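Local coordinates for protein globin II, extracellular (Lumbricus terrestris, PDB 1X9F) that probably carries oxygen as a haem-binding globin subunit of the earthworm's extracellular erythrocruorin, here with carbon monoxide bound, at residues S30-R35 / L114-A119; G17-S22 / A119-C124; A36-V41 / S46-V51. One frame throughout, in Å; residues are numbered along the deposited sequence.

Contact 1 of 3, residues S30-R35 / L114-A119; sequences SQAIWR and LHVVAA. With CMO (carbon monoxide), chain P.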
# COMPACT_ATOMS: atom_id res chain seq x y z
N SER B 30 29.94 -17.94 -21.56
CA SER B 30 31.03 -18.91 -21.57
C SER B 30 31.33 -19.41 -22.97
O SER B 30 32.50 -19.57 -23.33
CB SER B 30 30.66 -20.12 -20.71
OG SER B 30 30.65 -19.76 -19.33
N GLN B 31 30.28 -19.68 -23.74
CA GLN B 31 30.44 -20.23 -25.09
C GLN B 31 30.95 -19.20 -26.08
O GLN B 31 31.80 -19.50 -26.92
CB GLN B 31 29.12 -20.81 -25.61
CG GLN B 31 28.52 -21.87 -24.73
CD GLN B 31 27.22 -22.40 -25.28
OE1 GLN B 31 27.22 -23.29 -26.13
NE2 GLN B 31 26.11 -21.86 -24.80
N ALA B 32 30.40 -17.99 -25.99
CA ALA B 32 30.83 -16.87 -26.81
C ALA B 32 32.34 -16.68 -26.73
O ALA B 32 33.01 -16.49 -27.75
CB ALA B 32 30.11 -15.60 -26.40
N ILE B 33 32.90 -16.77 -25.52
CA ILE B 33 34.35 -16.61 -25.33
C ILE B 33 35.16 -17.72 -26.00
O ILE B 33 36.12 -17.43 -26.73
CB ILE B 33 34.72 -16.43 -23.83
CG1 ILE B 33 34.19 -15.09 -23.29
CG2 ILE B 33 36.24 -16.49 -23.64
CD1 ILE B 33 34.10 -15.03 -21.77
N TRP B 34 34.78 -18.98 -25.78
CA TRP B 34 35.47 -20.12 -26.40
C TRP B 34 35.36 -20.17 -27.92
O TRP B 34 36.34 -20.51 -28.60
CB TRP B 34 35.13 -21.46 -25.71
CG TRP B 34 35.96 -21.57 -24.49
CD1 TRP B 34 35.54 -21.46 -23.20
CD2 TRP B 34 37.37 -21.70 -24.45
NE1 TRP B 34 36.62 -21.55 -22.35
CE2 TRP B 34 37.76 -21.69 -23.10
CE3 TRP B 34 38.37 -21.83 -25.43
CZ2 TRP B 34 39.08 -21.81 -22.70
CZ3 TRP B 34 39.69 -21.95 -25.03
CH2 TRP B 34 40.03 -21.94 -23.69
N ARG B 35 34.20 -19.81 -28.46
CA ARG B 35 34.04 -19.71 -29.91
C ARG B 35 34.90 -18.61 -30.51
O ARG B 35 35.49 -18.80 -31.58
CB ARG B 35 32.59 -19.46 -30.28
CG ARG B 35 31.77 -20.70 -30.13
CD ARG B 35 30.30 -20.45 -30.15
NE ARG B 35 29.59 -21.71 -30.02
CZ ARG B 35 28.37 -21.84 -29.53
NH1 ARG B 35 27.69 -20.78 -29.11
NH2 ARG B 35 27.82 -23.05 -29.46
N LEU B 114 37.92 -9.96 -24.12
CA LEU B 114 37.71 -8.53 -24.32
C LEU B 114 36.62 -8.26 -25.33
O LEU B 114 35.87 -7.30 -25.20
CB LEU B 114 39.01 -7.85 -24.74
CG LEU B 114 39.81 -7.21 -23.60
CD1 LEU B 114 40.10 -8.19 -22.46
CD2 LEU B 114 41.11 -6.68 -24.16
N HIS B 115 36.52 -9.14 -26.31
CA HIS B 115 35.58 -8.98 -27.39
C HIS B 115 34.15 -9.23 -26.94
O HIS B 115 33.25 -8.44 -27.22
CB HIS B 115 35.95 -9.97 -28.47
CG HIS B 115 35.02 -9.95 -29.63
ND1 HIS B 115 34.92 -8.87 -30.47
CD2 HIS B 115 34.13 -10.87 -30.07
CE1 HIS B 115 34.02 -9.12 -31.40
NE2 HIS B 115 33.53 -10.33 -31.18
N VAL B 116 33.97 -10.34 -26.24
CA VAL B 116 32.67 -10.71 -25.72
C VAL B 116 32.23 -9.71 -24.64
O VAL B 116 31.08 -9.28 -24.64
CB VAL B 116 32.67 -12.18 -25.23
CG1 VAL B 116 31.32 -12.56 -24.67
CG2 VAL B 116 33.05 -13.12 -26.37
N VAL B 117 33.15 -9.33 -23.76
CA VAL B 117 32.84 -8.33 -22.73
C VAL B 117 32.44 -6.99 -23.35
O VAL B 117 31.44 -6.39 -22.94
CB VAL B 117 33.99 -8.19 -21.70
CG1 VAL B 117 33.87 -6.90 -20.90
CG2 VAL B 117 34.00 -9.39 -20.75
N ALA B 118 33.18 -6.53 -24.36
CA ALA B 118 32.82 -5.32 -25.11
C ALA B 118 31.39 -5.37 -25.66
O ALA B 118 30.66 -4.39 -25.58
CB ALA B 118 33.81 -5.07 -26.24
N ALA B 119 31.02 -6.52 -26.21
CA ALA B 119 29.67 -6.71 -26.75
C ALA B 119 28.62 -6.70 -25.64
O ALA B 119 27.61 -6.00 -25.75
CB ALA B 119 29.61 -7.98 -27.54
C CMO P . 40.53 -23.27 -20.14
O CMO P . 39.82 -23.59 -21.13
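Val116 presses its forked side chain against Ala32 and Ile33, and these three residues make the whole touch between segments 30-35 and 114-119. The backbones come close, with the CA atoms of Ile33 and Val116 6.1 Å apart. On the buried side, Val116 CB meets Ile33 CG1 at 3.8 Å, and the two side chains meet at a slant. CG1 of Val116 lies opposite its own backbone N (chi1 179°), which swings this methyl against Ala32 CB at 3.7 Å; the other branch, CG2, rests against the Ala32 carbonyl, 3.6 Å from Ala32 O. Ile33 also packs on Ile113 and Phe109, about one and two turns earlier than Val116 on helix 103-121, and is buried there. The Ala32 side is the more open one: its methyl meets both valine branches, but the residue stays partly exposed. This close approach of the helices that globin nomenclature calls B and G is a recurring feature of the fold. Trp34, next along, points away from Val116, toward the carbon monoxide pocket. With 137 Å² buried, side-chain hydrocarbon meeting hydrocarbon and backbone, and no polar side chain taking part, cohesion here rests on shape and apolar contact, not on directed bonds.

Contact 2 of 3, residues G17-S22 / A119-C124; sequences GRAYGS and AQLGRC
Ala19 and Gln120 mark the closest approach of the two backbones, their CA atoms 5.7 Å apart where the last turns of helices 6-20 and 103-121 meet. Each helix is left at a glycine with positive phi, Gly21 (59°) and Gly122 (62°), a conformation that favours a residue without a side chain. After the second helix the chain folds into a type II' beta turn from Leu121 to Cys124, closed by Cys124 N to Leu121 O at 3.2 Å. Leu121 and Ala19 carry most of the packing: the CD2 branch of Leu121 reaches Arg18 CB at 3.7 Å and lies 4.0 Å from Ala19 CB, lodging between neighbouring residues of one helix. Ala19 CB in turn meets Gln120 CB at 4.0 Å. In the globin fold these are the ends of the helices usually lettered A and G, so the contact joins the C-terminal ends of the first helix and of the helix before the last. Beyond the apolar patch, Arg18 bends at chi2 and chi3, and a water in the plane of its guanidinium accepts from NH2 at 2.8 Å while donating to Cys124 O at 2.6 Å. Outside the two segments, Arg18 NH1 pairs with an acidic side chain of a neighbouring protein chain, its strongest polar partner, and Cys124 SG is disulfide-bonded to another chain of the assembly.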
# COMPACT_ATOMS: atom_id res chain seq x y z
N GLY B 17 31.53 -8.37 -13.19
CA GLY B 17 30.25 -8.62 -12.53
C GLY B 17 29.07 -8.41 -13.45
O GLY B 17 28.22 -9.29 -13.58
N ARG B 18 29.02 -7.25 -14.10
CA ARG B 18 27.94 -6.94 -15.03
C ARG B 18 27.88 -7.84 -16.28
O ARG B 18 26.79 -8.11 -16.78
CB ARG B 18 28.00 -5.48 -15.45
CG ARG B 18 26.93 -4.62 -14.80
CD ARG B 18 27.48 -3.42 -14.06
NE ARG B 18 28.42 -2.65 -14.87
CZ ARG B 18 29.26 -1.74 -14.39
NH1 ARG B 18 29.30 -1.46 -13.09
NH2 ARG B 18 30.08 -1.11 -15.22
N ALA B 19 29.03 -8.30 -16.77
CA ALA B 19 29.08 -9.09 -18.01
C ALA B 19 28.90 -10.58 -17.76
O ALA B 19 28.38 -11.31 -18.61
CB ALA B 19 30.39 -8.84 -18.74
N TYR B 20 29.35 -11.03 -16.59
CA TYR B 20 29.35 -12.44 -16.23
C TYR B 20 27.95 -13.03 -16.17
O TYR B 20 27.73 -14.14 -16.67
CB TYR B 20 30.07 -12.63 -14.89
CG TYR B 20 30.44 -14.05 -14.52
CD1 TYR B 20 30.57 -14.41 -13.18
CD2 TYR B 20 30.66 -15.02 -15.50
CE1 TYR B 20 30.92 -15.71 -12.82
CE2 TYR B 20 31.01 -16.32 -15.14
CZ TYR B 20 31.13 -16.66 -13.81
OH TYR B 20 31.47 -17.93 -13.46
N GLY B 21 27.00 -12.30 -15.58
CA GLY B 21 25.61 -12.78 -15.50
C GLY B 21 25.47 -14.11 -14.78
O GLY B 21 26.34 -14.51 -14.00
N SER B 22 24.36 -14.79 -15.04
CA SER B 22 24.04 -16.05 -14.37
C SER B 22 23.15 -16.94 -15.26
O SER B 22 22.74 -16.52 -16.34
CB SER B 22 23.38 -15.77 -13.02
OG SER B 22 22.14 -15.09 -13.21
N ALA B 119 31.02 -6.52 -26.21
CA ALA B 119 29.67 -6.71 -26.75
C ALA B 119 28.62 -6.70 -25.64
O ALA B 119 27.61 -6.00 -25.75
CB ALA B 119 29.61 -7.98 -27.54
N GLN B 120 28.86 -7.49 -24.59
CA GLN B 120 28.00 -7.55 -23.40
C GLN B 120 27.66 -6.20 -22.77
O GLN B 120 26.53 -5.98 -22.34
CB GLN B 120 28.69 -8.40 -22.33
CG GLN B 120 28.62 -9.88 -22.58
CD GLN B 120 27.25 -10.42 -22.29
OE1 GLN B 120 26.61 -10.02 -21.32
NE2 GLN B 120 26.78 -11.34 -23.13
N LEU B 121 28.64 -5.31 -22.70
CA LEU B 121 28.46 -4.04 -22.01
C LEU B 121 28.35 -2.86 -22.96
O LEU B 121 28.12 -1.73 -22.51
CB LEU B 121 29.60 -3.79 -21.02
CG LEU B 121 29.94 -4.95 -20.07
CD1 LEU B 121 31.28 -4.69 -19.39
CD2 LEU B 121 28.85 -5.20 -19.03
N GLY B 122 28.49 -3.10 -24.27
CA GLY B 122 28.43 -2.03 -25.26
C GLY B 122 29.54 -1.01 -25.04
O GLY B 122 30.72 -1.37 -25.07
N ARG B 123 29.16 0.24 -24.81
CA ARG B 123 30.13 1.31 -24.58
C ARG B 123 30.85 1.20 -23.24
O ARG B 123 32.04 1.52 -23.15
CB ARG B 123 29.45 2.68 -24.65
CG ARG B 123 28.92 3.04 -26.02
CD ARG B 123 28.67 4.53 -26.22
NE ARG B 123 28.47 4.84 -27.63
CZ ARG B 123 28.51 6.07 -28.15
NH1 ARG B 123 28.74 7.12 -27.37
NH2 ARG B 123 28.31 6.24 -29.45
N CYS B 124 30.14 0.73 -22.22
CA CYS B 124 30.60 0.88 -20.85
C CYS B 124 31.63 -0.13 -20.44
O CYS B 124 31.40 -0.96 -19.56
CB CYS B 124 29.41 0.82 -19.90
SG CYS B 124 28.16 2.00 -20.42
O HOH W 1 29.52 -1.65 -17.89

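Contact 3 of 3, residues A36-V41 / S46-V51; sequences ATFAQV and SLFKRV. With HEM (protoporphyrin IX containing Fe), chain O; PO4 (phosphate ion), chain Q.
Phe38 sets the edge of its ring against the ring of Phe48, CE2 of the former lying 3.6 Å from CD1 of the latter, with Phe48 CE1 in the plane of the Phe38 ring. Seen from Phe48 the approach is slanted: the planes are turned by 55° and the centroids are 5.6 Å apart, neither a stack nor a T. In Phe38, CG lies beside the backbone N (chi1 -64°), and from there the end of the ring comes nearer to segment 46-51 than its CB bond would suggest. The far rim of Phe48 meets the haem, CE2 standing 3.5 Å from the methine carbon CHD. Phe48 also touches the carbon monoxide and has Trp34 and His64 as ring neighbours, consistent with its being the CD-corner phenylalanine (CD1) that wedges the haem in globins. Replacing Phe48 by alanine would remove the ring, and is likely to leave the Phe38 edge without its partner and open a gap beside the haem methine and the ligand. Farther along, Arg50 bends at chi3 (78°) and grips one haem propionate with two bonds, NE to O2D at 2.8 Å and NH2 to O1D at 2.7 Å, the latter nearly straight. A phosphate, probably from the crystallisation liquor, takes two bonds from NH1 and one from NH2, the last at 2.6 Å to its O2. His97 of the Globin III chain hydrogen-bonds both to this haem and to the phosphate. The chemistry thus divides in two: an apolar ring, Phe48, backed by Phe38, lines the ligand side of the haem, while at the propionate a guanidinium shared by two anions probably balances charge next to a subunit boundary.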
# COMPACT_ATOMS: atom_id res chain seq x y z
N ALA B 36 34.96 -17.47 -29.83
CA ALA B 36 35.81 -16.38 -30.28
C ALA B 36 37.28 -16.81 -30.23
O ALA B 36 38.05 -16.46 -31.12
CB ALA B 36 35.57 -15.13 -29.44
N THR B 37 37.65 -17.56 -29.20
CA THR B 37 39.01 -18.10 -29.09
C THR B 37 39.31 -19.01 -30.28
O THR B 37 40.31 -18.82 -30.98
CB THR B 37 39.20 -18.88 -27.76
OG1 THR B 37 38.97 -18.00 -26.65
CG2 THR B 37 40.67 -19.29 -27.58
N PHE B 38 38.44 -20.00 -30.50
CA PHE B 38 38.62 -20.96 -31.59
C PHE B 38 38.61 -20.29 -32.96
O PHE B 38 39.37 -20.69 -33.84
CB PHE B 38 37.56 -22.08 -31.56
CG PHE B 38 37.64 -22.97 -30.34
CD1 PHE B 38 36.49 -23.61 -29.87
CD2 PHE B 38 38.84 -23.17 -29.66
CE1 PHE B 38 36.55 -24.43 -28.76
CE2 PHE B 38 38.90 -23.99 -28.55
CZ PHE B 38 37.75 -24.62 -28.09
N ALA B 39 37.76 -19.28 -33.15
CA ALA B 39 37.74 -18.55 -34.43
C ALA B 39 39.11 -17.93 -34.72
O ALA B 39 39.52 -17.82 -35.88
CB ALA B 39 36.66 -17.47 -34.42
N GLN B 40 39.81 -17.53 -33.66
CA GLN B 40 41.09 -16.87 -33.82
C GLN B 40 42.27 -17.83 -33.90
O GLN B 40 43.20 -17.61 -34.68
CB GLN B 40 41.31 -15.85 -32.71
CG GLN B 40 42.56 -15.04 -32.98
CD GLN B 40 42.79 -13.95 -31.98
OE1 GLN B 40 41.87 -13.22 -31.62
NE2 GLN B 40 44.04 -13.82 -31.53
N VAL B 41 42.24 -18.89 -33.09
CA VAL B 41 43.27 -19.92 -33.15
C VAL B 41 42.65 -21.31 -33.18
O VAL B 41 42.68 -22.05 -32.19
CB VAL B 41 44.29 -19.81 -31.99
CG1 VAL B 41 45.27 -18.67 -32.24
CG2 VAL B 41 43.58 -19.65 -30.64
N SER B 46 41.96 -28.69 -30.65
CA SER B 46 42.41 -30.07 -30.45
C SER B 46 42.79 -30.38 -29.00
O SER B 46 42.78 -31.54 -28.58
CB SER B 46 43.61 -30.36 -31.35
OG SER B 46 44.71 -29.54 -31.00
N LEU B 47 43.13 -29.34 -28.25
CA LEU B 47 43.45 -29.45 -26.83
C LEU B 47 42.25 -29.86 -25.98
O LEU B 47 42.41 -30.33 -24.85
CB LEU B 47 44.01 -28.12 -26.32
CG LEU B 47 45.51 -27.82 -26.48
CD1 LEU B 47 46.03 -28.03 -27.90
CD2 LEU B 47 45.78 -26.39 -26.04
N PHE B 48 41.05 -29.68 -26.53
CA PHE B 48 39.83 -29.81 -25.73
C PHE B 48 39.02 -31.04 -26.15
O PHE B 48 37.82 -31.13 -25.87
CB PHE B 48 39.00 -28.53 -25.82
CG PHE B 48 39.74 -27.30 -25.38
CD1 PHE B 48 40.30 -26.44 -26.31
CD2 PHE B 48 39.88 -27.01 -24.03
CE1 PHE B 48 41.00 -25.31 -25.91
CE2 PHE B 48 40.57 -25.88 -23.62
CZ PHE B 48 41.13 -25.03 -24.56
N LYS B 49 39.70 -31.98 -26.81
CA LYS B 49 39.07 -33.19 -27.30
C LYS B 49 38.46 -34.01 -26.16
O LYS B 49 37.38 -34.58 -26.32
CB LYS B 49 40.06 -34.04 -28.11
CG LYS B 49 39.40 -34.92 -29.18
CD LYS B 49 38.99 -34.13 -30.42
CE LYS B 49 38.05 -34.93 -31.34
NZ LYS B 49 37.60 -34.16 -32.53
N ARG B 50 39.14 -34.05 -25.02
CA ARG B 50 38.65 -34.81 -23.86
C ARG B 50 37.39 -34.19 -23.26
O ARG B 50 36.72 -34.82 -22.44
CB ARG B 50 39.74 -34.91 -22.79
CG ARG B 50 39.39 -35.84 -21.64
CD ARG B 50 40.16 -35.57 -20.35
NE ARG B 50 39.65 -34.43 -19.58
CZ ARG B 50 38.58 -34.46 -18.79
NH1 ARG B 50 37.86 -35.57 -18.67
NH2 ARG B 50 38.22 -33.36 -18.12
N VAL B 51 37.07 -32.98 -23.68
CA VAL B 51 35.96 -32.27 -23.07
C VAL B 51 35.01 -31.79 -24.18
O VAL B 51 34.29 -30.80 -24.03
CB VAL B 51 36.48 -31.17 -22.10
CG1 VAL B 51 36.80 -29.86 -22.82
CG2 VAL B 51 35.50 -30.97 -20.96
CHA HEM O . 41.24 -26.48 -17.75
CHB HEM O . 41.24 -21.84 -16.23
CHC HEM O . 43.28 -20.42 -20.44
CHD HEM O . 43.51 -25.10 -21.87
C1A HEM O . 40.97 -25.27 -16.96
C2A HEM O . 40.30 -25.36 -15.75
C3A HEM O . 40.27 -23.99 -15.24
C4A HEM O . 40.99 -23.27 -16.31
CMA HEM O . 39.65 -23.46 -13.97
CAA HEM O . 39.69 -26.58 -15.11
CBA HEM O . 40.60 -27.29 -14.13
CGA HEM O . 39.85 -28.52 -13.69
O1A HEM O . 38.94 -28.41 -12.83
O2A HEM O . 40.17 -29.62 -14.20
C1B HEM O . 41.81 -21.02 -17.30
C2B HEM O . 41.86 -19.65 -17.16
C3B HEM O . 42.44 -19.29 -18.34
C4B HEM O . 42.69 -20.41 -19.10
CMB HEM O . 41.41 -18.78 -16.02
CAB HEM O . 42.66 -18.00 -18.59
CBB HEM O . 42.85 -16.71 -18.73
C1C HEM O . 43.48 -21.63 -21.25
C2C HEM O . 43.97 -21.53 -22.53
C3C HEM O . 44.04 -22.84 -22.93
C4C HEM O . 43.58 -23.62 -21.88
CMC HEM O . 44.35 -20.25 -23.25
CAC HEM O . 44.52 -23.28 -24.27
CBC HEM O . 43.93 -22.80 -25.37
C1D HEM O . 42.89 -25.94 -20.82
C2D HEM O . 42.73 -27.31 -20.98
C3D HEM O . 42.09 -27.74 -19.84
C4D HEM O . 41.92 -26.50 -19.06
CMD HEM O . 43.17 -28.15 -22.16
CAD HEM O . 41.68 -29.14 -19.47
CBD HEM O . 40.46 -29.60 -20.26
CGD HEM O . 40.11 -30.98 -19.76
O1D HEM O . 39.76 -31.13 -18.57
O2D HEM O . 40.19 -31.92 -20.57
NA HEM O . 41.45 -24.03 -17.32
NB HEM O . 42.30 -21.53 -18.45
NC HEM O . 43.24 -22.89 -20.79
ND HEM O . 42.41 -25.40 -19.67
FE HEM O . 42.42 -23.48 -19.03
P PO4 Q . 35.70 -35.40 -16.01
O1 PO4 Q . 35.96 -36.64 -16.84
O2 PO4 Q . 36.20 -34.17 -16.74
O3 PO4 Q . 36.44 -35.52 -14.69
O4 PO4 Q . 34.21 -35.29 -15.77

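How the contacts relate
The three contacts form a nested series along the chain: contact 3 lies inside the loop closed by contact 1, which in turn lies inside that of contact 2. Contacts 1 and 2 share helix 103-121 and Ala119, with centres 10 Å apart, and meet where Val117 CG2 stands 4.2 Å from Ala19 CB. Contacts 1 and 3 share helix 23-40, their centres 14 Å apart, and touch at the carbon monoxide pocket, to which both residues belong, Trp34 CH2 lying 3.4 Å from Phe48 CZ. Contacts 2 and 3, about 23 Å apart between centres and about 10 Å at their nearest atoms, do not touch, yet both reach neighbouring chains.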